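Local coordinates for protein catalase (Bacillus pumilus, PDB 4QOQ) that catalyses the disproportionation of hydrogen peroxide to water and oxygen as a tetrameric haem enzyme, at residues A[98-103]-A[150-155]; A[107-112]-A[180-185]. All coordinates share one frame; numbering follows the deposited sequence. Where two conformers were deposited one is given.

Contacts 1 and 2 meet from two directions around one bound guaiacol, their centres 16 Å apart. Residues 98-103 and 107-112 belong to the same loop between strands 88-96 and 113-120 of the antiparallel sheet, and each reaches a different later segment: residues 150-155 follow helix 143-150, whereas residues 180-185 begin in the last turn of helix 175-181. Asp110 OD2 joins the two contacts, accepting from Ile99 N at 2.9 Å and from Val98 N at 3.0 Å. Gln159 also hydrogen-bonds to the guaiacol. The side chain of Pro111 is about 7 Å from a bound haem, which is consistent with a site in the approach channel of a haem catalase.

Contact 1. Residues A[98-103]-A[150-155]; sequences VIHPKG and LKPDPV. With JZ3 (Guaiacol), chain G.
The imidazole of His100 and the pyrrolidine ring of Pro152 come together at a slant, with Pro152 CG as the point of touch. One face of that imidazole carries CG2 of Ile99, 3.9 Å above the plane and displaced toward the rim, and the ring also makes an edge-to-face pair with Phe240 of the second subunit. The contact joins two loops of the haem-catalase fold: one leaves strand 88-96 of the antiparallel barrel, the other begins at Lys151, the first residue past helix 143-150.

Ile99 does most of the filling. Its CD1 presses against Leu150 CB at 3.6 Å, the two side chains crossing at about a right angle. With CG2 anti to the backbone N, that methyl turns to the other loop as well, where it rests on the backbone, 3.6 Å from Leu150 O and close to Lys151 CA, with Pro152 CD farther off at 4.2 Å.

Lys151 supplies the polar part of the contact. Its chain bends at chi2 (-85°), carrying the amine back to the first loop, where NZ donates to Ile99 O at 2.7 Å. NZ comes to the oxygen off the C=O line, at a C=O...NZ angle of 148°, and tilted 25° out of the carbonyl plane. NZ has a second carbonyl partner in Val55 O, so two backbone oxygens share the ammonium, which may offset the nearby Arg50 of the second subunit. A water lies within hydrogen-bonding reach of Val98 O and His100 O and accepts only a weak bond from NZ.

On the ligand side, Leu150 forks around the methoxy end of the guaiacol: its CD1 and CD2 each lie 3.7 Å from the methyl carbon CAA.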
loop_
_atom_site.group_PDB
_atom_site.type_symbol
_atom_site.label_atom_id
_atom_site.label_comp_id
_atom_site.label_asym_id
_atom_site.label_seq_id
_atom_site.Cartn_x
_atom_site.Cartn_y
_atom_site.Cartn_z
ATOM N N VAL A 98 -25.083 5.556 2.294
ATOM C CA VAL A 98 -24.019 6.250 2.990
ATOM C C VAL A 98 -23.220 5.422 4.019
ATOM O O VAL A 98 -21.990 5.376 3.965
ATOM C CB VAL A 98 -24.534 7.532 3.694
ATOM C CG1 VAL A 98 -23.382 8.223 4.421
ATOM C CG2 VAL A 98 -25.142 8.502 2.700
ATOM N N ILE A 99 -23.893 4.862 4.987
ATOM C CA ILE A 99 -23.229 4.445 6.185
ATOM C C ILE A 99 -22.708 2.988 6.096
ATOM O O ILE A 99 -21.602 2.719 6.569
ATOM C CB ILE A 99 -24.146 4.648 7.413
ATOM C CG1 ILE A 99 -24.242 6.155 7.690
ATOM C CG2 ILE A 99 -23.663 3.943 8.626
ATOM C CD1 ILE A 99 -22.979 6.917 8.093
ATOM N N HIS A 100 -23.531 2.100 5.601
ATOM C CA HIS A 100 -23.141 0.675 5.743
ATOM C C HIS A 100 -22.222 0.257 4.633
ATOM O O HIS A 100 -22.047 0.984 3.604
ATOM C CB HIS A 100 -24.369 -0.224 5.899
ATOM C CG HIS A 100 -25.078 -0.027 7.203
ATOM N ND1 HIS A 100 -24.762 -0.746 8.342
ATOM C CD2 HIS A 100 -25.997 0.885 7.575
ATOM C CE1 HIS A 100 -25.544 -0.343 9.333
ATOM N NE2 HIS A 100 -26.270 0.658 8.904
ATOM N N PRO A 101 -21.558 -0.912 4.811
ATOM C CA PRO A 101 -20.458 -1.265 3.844
ATOM C C PRO A 101 -20.970 -1.728 2.471
ATOM O O PRO A 101 -22.192 -1.792 2.227
ATOM C CB PRO A 101 -19.747 -2.414 4.558
ATOM C CG PRO A 101 -20.045 -2.183 6.044
ATOM C CD PRO A 101 -21.437 -1.710 6.065
ATOM N N LYS A 102 -20.023 -2.129 1.603
ATOM C CA LYS A 102 -20.328 -2.882 0.390
ATOM C C LYS A 102 -21.155 -4.088 0.799
ATOM O O LYS A 102 -20.967 -4.658 1.880
ATOM C CB LYS A 102 -19.018 -3.326 -0.324
ATOM C CG LYS A 102 -18.341 -2.176 -1.054
ATOM C CD LYS A 102 -17.036 -2.698 -1.676
ATOM C CE LYS A 102 -17.320 -3.728 -2.765
ATOM N NZ LYS A 102 -18.032 -3.098 -3.921
ATOM N N GLY A 103 -22.102 -4.457 -0.055
ATOM C CA GLY A 103 -22.917 -5.593 0.207
ATOM C C GLY A 103 -24.141 -5.245 1.036
ATOM O O GLY A 103 -25.017 -6.070 1.068
ATOM N N LEU A 150 -22.829 7.381 13.565
ATOM C CA LEU A 150 -23.796 6.754 12.711
ATOM C C LEU A 150 -23.391 5.371 12.276
ATOM O O LEU A 150 -24.235 4.477 12.110
ATOM C CB LEU A 150 -23.974 7.591 11.443
ATOM C CG LEU A 150 -24.769 8.903 11.591
ATOM C CD1 LEU A 150 -24.500 9.813 10.426
ATOM C CD2 LEU A 150 -26.275 8.522 11.637
ATOM N N LYS A 151 -22.100 5.175 12.133
ATOM C CA LYS A 151 -21.538 3.846 11.745
ATOM C C LYS A 151 -21.846 2.800 12.791
ATOM O O LYS A 151 -22.005 3.096 13.991
ATOM C CB LYS A 151 -20.002 3.932 11.549
ATOM C CG LYS A 151 -19.596 4.583 10.228
ATOM C CD LYS A 151 -19.565 3.654 9.068
ATOM C CE LYS A 151 -19.196 4.339 7.781
ATOM N NZ LYS A 151 -18.915 3.284 6.675
ATOM N N PRO A 152 -21.869 1.503 12.364
ATOM C CA PRO A 152 -21.881 0.449 13.347
ATOM C C PRO A 152 -20.943 0.699 14.523
ATOM O O PRO A 152 -19.811 1.145 14.377
ATOM C CB PRO A 152 -21.503 -0.782 12.545
ATOM C CG PRO A 152 -22.141 -0.510 11.171
ATOM C CD PRO A 152 -21.924 0.998 10.977
ATOM N N ASP A 153 -21.437 0.387 15.728
ATOM C CA ASP A 153 -20.683 0.508 16.932
ATOM C C ASP A 153 -19.372 -0.225 16.824
ATOM O O ASP A 153 -19.335 -1.312 16.231
ATOM C CB ASP A 153 -21.581 -0.011 18.075
ATOM C CG ASP A 153 -20.907 -0.048 19.422
ATOM O OD1 ASP A 153 -19.972 -0.835 19.577
ATOM O OD2 ASP A 153 -21.437 0.525 20.426
ATOM N N PRO A 154 -18.270 0.386 17.331
ATOM C CA PRO A 154 -16.968 -0.142 17.072
ATOM C C PRO A 154 -16.670 -1.425 17.843
ATOM O O PRO A 154 -15.690 -2.084 17.567
ATOM C CB PRO A 154 -16.005 0.978 17.510
ATOM C CG PRO A 154 -16.805 1.782 18.526
ATOM C CD PRO A 154 -18.190 1.682 18.016
ATOM N N VAL A 155 -17.527 -1.751 18.818
ATOM C CA VAL A 155 -17.431 -3.062 19.504
ATOM C C VAL A 155 -18.334 -4.117 18.854
ATOM O O VAL A 155 -17.921 -5.262 18.667
ATOM C CB VAL A 155 -17.792 -2.867 21.008
ATOM C CG1 VAL A 155 -17.543 -4.121 21.774
ATOM C CG2 VAL A 155 -17.034 -1.705 21.605
HETATM C CAA JZ3 G . -27.026 8.804 7.986
HETATM O OAG JZ3 G . -28.224 8.029 7.916
HETATM C CAI JZ3 G . -28.916 7.368 8.918
HETATM C CAF JZ3 G . -29.850 8.055 9.696
HETATM C CAD JZ3 G . -30.594 7.443 10.692
HETATM C CAC JZ3 G . -30.432 6.088 10.935
HETATM C CAE JZ3 G . -29.525 5.336 10.191
HETATM C CAH JZ3 G . -28.735 5.911 9.177
HETATM O OAB JZ3 G . -27.839 5.135 8.460
HETATM O O HOH W 1 -20.227 3.255 3.550
#

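Contact 2. Residues A[107-112]-A[180-185]; sequences TLRDPR and WLFSDE. With JZ3 (Guaiacol), chain G.
Arg109 buries more surface here than any other residue, reaching out of the 107-112 loop to lie along the end of helix 175-181. Its CG stands anti to the backbone N (chi1 -178°) and the chain kinks at chi3, which lays CD over one face of the Phe182 ring and carries NH1 on to the helix terminus. The CH-pi contact puts CD 3.9 Å from the centre of the Phe182 ring, over the face and shifted toward the rim; beyond it the guanidinium is turned only 21° from the ring plane. NH1 then donates to Leu181 O at 3.0 Å, with an N-H...O angle of 159°, the donor lying in the carbonyl plane. NH2 is joined to Asp184 OD1 through a bridging water.

Leu181 works with its two methyls in different directions. CD1 packs against the backbone at Asp110 and against Pro111 CD at 3.8 Å, while CD2 is set tightly against guaiacol CAF, a short 3.2 Å. Phe182 adds CZ at 3.6 Å from guaiacol CAD, and helix 434-448 of the C-terminal helical region covers it through Leu440 and Leu444. The guaiacol hydroxyl OAB donates to Asp110 OD1 at 2.8 Å, so the loop contributes a carboxylate acceptor while Leu181 and Phe182 give carbon contacts.

With an alanine here in place of Arg109, Leu181 O would probably lose its donor from the loop, and one face of the Phe182 ring would be left without the CD methylene. A cation at the carboxyl end of helix 175-181 is likely to be favoured by the partial negative charge of its last carbonyls, such as Leu181 O.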
loop_
_atom_site.group_PDB
_atom_site.type_symbol
_atom_site.label_atom_id
_atom_site.label_comp_id
_atom_site.label_asym_id
_atom_site.label_seq_id
_atom_site.Cartn_x
_atom_site.Cartn_y
_atom_site.Cartn_z
ATOM N N THR A 107 -32.307 -0.786 1.008
ATOM C CA THR A 107 -33.585 -0.484 1.671
ATOM C C THR A 107 -33.435 0.206 3.032
ATOM O O THR A 107 -34.409 0.377 3.759
ATOM C CB THR A 107 -34.296 -1.855 1.870
ATOM O OG1 THR A 107 -33.322 -2.759 2.358
ATOM C CG2 THR A 107 -34.887 -2.391 0.565
ATOM N N LEU A 108 -32.202 0.558 3.430
ATOM C CA LEU A 108 -31.934 1.232 4.685
ATOM C C LEU A 108 -32.207 2.720 4.612
ATOM O O LEU A 108 -32.121 3.317 3.541
ATOM C CB LEU A 108 -30.473 1.012 5.092
ATOM C CG LEU A 108 -29.980 -0.457 5.136
ATOM C CD1 LEU A 108 -28.580 -0.545 5.752
ATOM C CD2 LEU A 108 -30.912 -1.293 5.994
ATOM N N ARG A 109 -32.517 3.324 5.736
ATOM C CA ARG A 109 -32.650 4.770 5.796
ATOM C C ARG A 109 -31.253 5.452 5.699
ATOM O O ARG A 109 -30.340 5.050 6.390
ATOM C CB ARG A 109 -33.324 5.161 7.111
ATOM C CG ARG A 109 -33.581 6.658 7.287
ATOM C CD ARG A 109 -34.411 7.054 8.514
ATOM N NE ARG A 109 -35.643 6.239 8.570
ATOM C CZ ARG A 109 -36.716 6.405 7.799
ATOM N NH1 ARG A 109 -36.875 7.453 7.006
ATOM N NH2 ARG A 109 -37.701 5.557 7.904
ATOM N N ASP A 110 -31.124 6.496 4.869
ATOM C CA ASP A 110 -29.855 7.174 4.646
ATOM C C ASP A 110 -30.151 8.234 3.617
ATOM O O ASP A 110 -30.970 8.010 2.734
ATOM C CB ASP A 110 -28.795 6.174 4.033
ATOM C CG ASP A 110 -27.585 5.874 4.944
ATOM O OD1 ASP A 110 -27.410 6.520 6.020
ATOM O OD2 ASP A 110 -26.791 4.891 4.608
ATOM N N PRO A 111 -29.334 9.301 3.606
ATOM C CA PRO A 111 -29.230 10.067 2.345
ATOM C C PRO A 111 -28.760 9.133 1.246
ATOM O O PRO A 111 -28.181 8.077 1.539
ATOM C CB PRO A 111 -28.210 11.169 2.665
ATOM C CG PRO A 111 -28.178 11.205 4.161
ATOM C CD PRO A 111 -28.384 9.810 4.610
ATOM N N ARG A 112 -28.998 9.522 -0.003
ATOM C CA ARG A 112 -28.458 8.809 -1.126
ATOM C C ARG A 112 -27.492 9.779 -1.800
ATOM O O ARG A 112 -27.826 10.950 -2.054
ATOM C CB ARG A 112 -29.560 8.405 -2.104
ATOM C CG ARG A 112 -30.010 6.940 -1.979
ATOM C CD ARG A 112 -30.505 6.592 -0.608
ATOM N NE ARG A 112 -31.043 5.240 -0.513
ATOM C CZ ARG A 112 -31.432 4.698 0.644
ATOM N NH1 ARG A 112 -31.358 5.388 1.795
ATOM N NH2 ARG A 112 -31.845 3.450 0.683
ATOM N N TRP A 180 -36.008 16.070 7.391
ATOM C CA TRP A 180 -36.087 15.432 6.073
ATOM C C TRP A 180 -35.783 13.951 6.055
ATOM O O TRP A 180 -36.520 13.172 5.459
ATOM C CB TRP A 180 -35.086 16.090 5.097
ATOM C CG TRP A 180 -35.365 17.443 4.609
ATOM C CD1 TRP A 180 -35.163 18.579 5.279
ATOM C CD2 TRP A 180 -35.745 17.810 3.271
ATOM N NE1 TRP A 180 -35.389 19.626 4.482
ATOM C CE2 TRP A 180 -35.792 19.194 3.240
ATOM C CE3 TRP A 180 -36.037 17.096 2.105
ATOM C CZ2 TRP A 180 -36.152 19.916 2.106
ATOM C CZ3 TRP A 180 -36.389 17.788 0.994
ATOM C CH2 TRP A 180 -36.454 19.194 0.988
ATOM N N LEU A 181 -34.726 13.535 6.744
ATOM C CA LEU A 181 -34.280 12.148 6.726
ATOM C C LEU A 181 -35.255 11.172 7.396
ATOM O O LEU A 181 -35.350 10.007 6.974
ATOM C CB LEU A 181 -32.942 12.019 7.459
ATOM C CG LEU A 181 -32.257 10.645 7.476
ATOM C CD1 LEU A 181 -31.905 10.234 6.071
ATOM C CD2 LEU A 181 -30.982 10.768 8.335
ATOM N N PHE A 182 -36.003 11.634 8.389
ATOM C CA PHE A 182 -37.023 10.803 8.953
ATOM C C PHE A 182 -38.423 10.961 8.367
ATOM O O PHE A 182 -39.362 10.239 8.829
ATOM C CB PHE A 182 -36.999 10.914 10.503
ATOM C CG PHE A 182 -35.868 10.153 11.101
ATOM C CD1 PHE A 182 -35.995 8.829 11.403
ATOM C CD2 PHE A 182 -34.634 10.760 11.255
ATOM C CE1 PHE A 182 -34.955 8.117 11.931
ATOM C CE2 PHE A 182 -33.578 10.053 11.758
ATOM C CZ PHE A 182 -33.707 8.721 12.074
ATOM N N SER A 183 -38.555 11.754 7.318
ATOM C CA SER A 183 -39.707 11.580 6.382
ATOM C C SER A 183 -39.510 10.312 5.645
ATOM O O SER A 183 -38.450 9.632 5.787
ATOM C CB SER A 183 -39.858 12.743 5.414
ATOM O OG SER A 183 -38.951 12.672 4.332
ATOM N N ASP A 184 -40.480 9.899 4.834
ATOM C CA ASP A 184 -40.222 8.658 4.118
ATOM C C ASP A 184 -39.172 8.839 2.996
ATOM O O ASP A 184 -38.744 7.871 2.409
ATOM C CB ASP A 184 -41.486 8.040 3.499
ATOM C CG ASP A 184 -42.392 7.389 4.532
ATOM O OD1 ASP A 184 -41.952 6.987 5.635
ATOM O OD2 ASP A 184 -43.621 7.300 4.238
ATOM N N GLU A 185 -38.813 10.081 2.699
ATOM C CA GLU A 185 -37.745 10.363 1.735
ATOM C C GLU A 185 -36.405 9.854 2.248
ATOM O O GLU A 185 -35.430 9.833 1.441
ATOM C CB GLU A 185 -37.671 11.872 1.327
ATOM C CG GLU A 185 -36.966 12.065 -0.041
ATOM C CD GLU A 185 -37.034 13.450 -0.610
ATOM O OE1 GLU A 185 -37.896 14.281 -0.128
ATOM O OE2 GLU A 185 -36.297 13.724 -1.609
HETATM C CAA JZ3 G . -27.026 8.804 7.986
HETATM O OAG JZ3 G . -28.224 8.029 7.916
HETATM C CAI JZ3 G . -28.916 7.368 8.918
HETATM C CAF JZ3 G . -29.850 8.055 9.696
HETATM C CAD JZ3 G . -30.594 7.443 10.692
HETATM C CAC JZ3 G . -30.432 6.088 10.935
HETATM C CAE JZ3 G . -29.525 5.336 10.191
HETATM C CAH JZ3 G . -28.735 5.911 9.177
HETATM O OAB JZ3 G . -27.839 5.135 8.460
HETATM O O HOH W 2 -39.441 5.534 5.521
HETATM O O HOH W 3 -32.776 9.855 1.565
#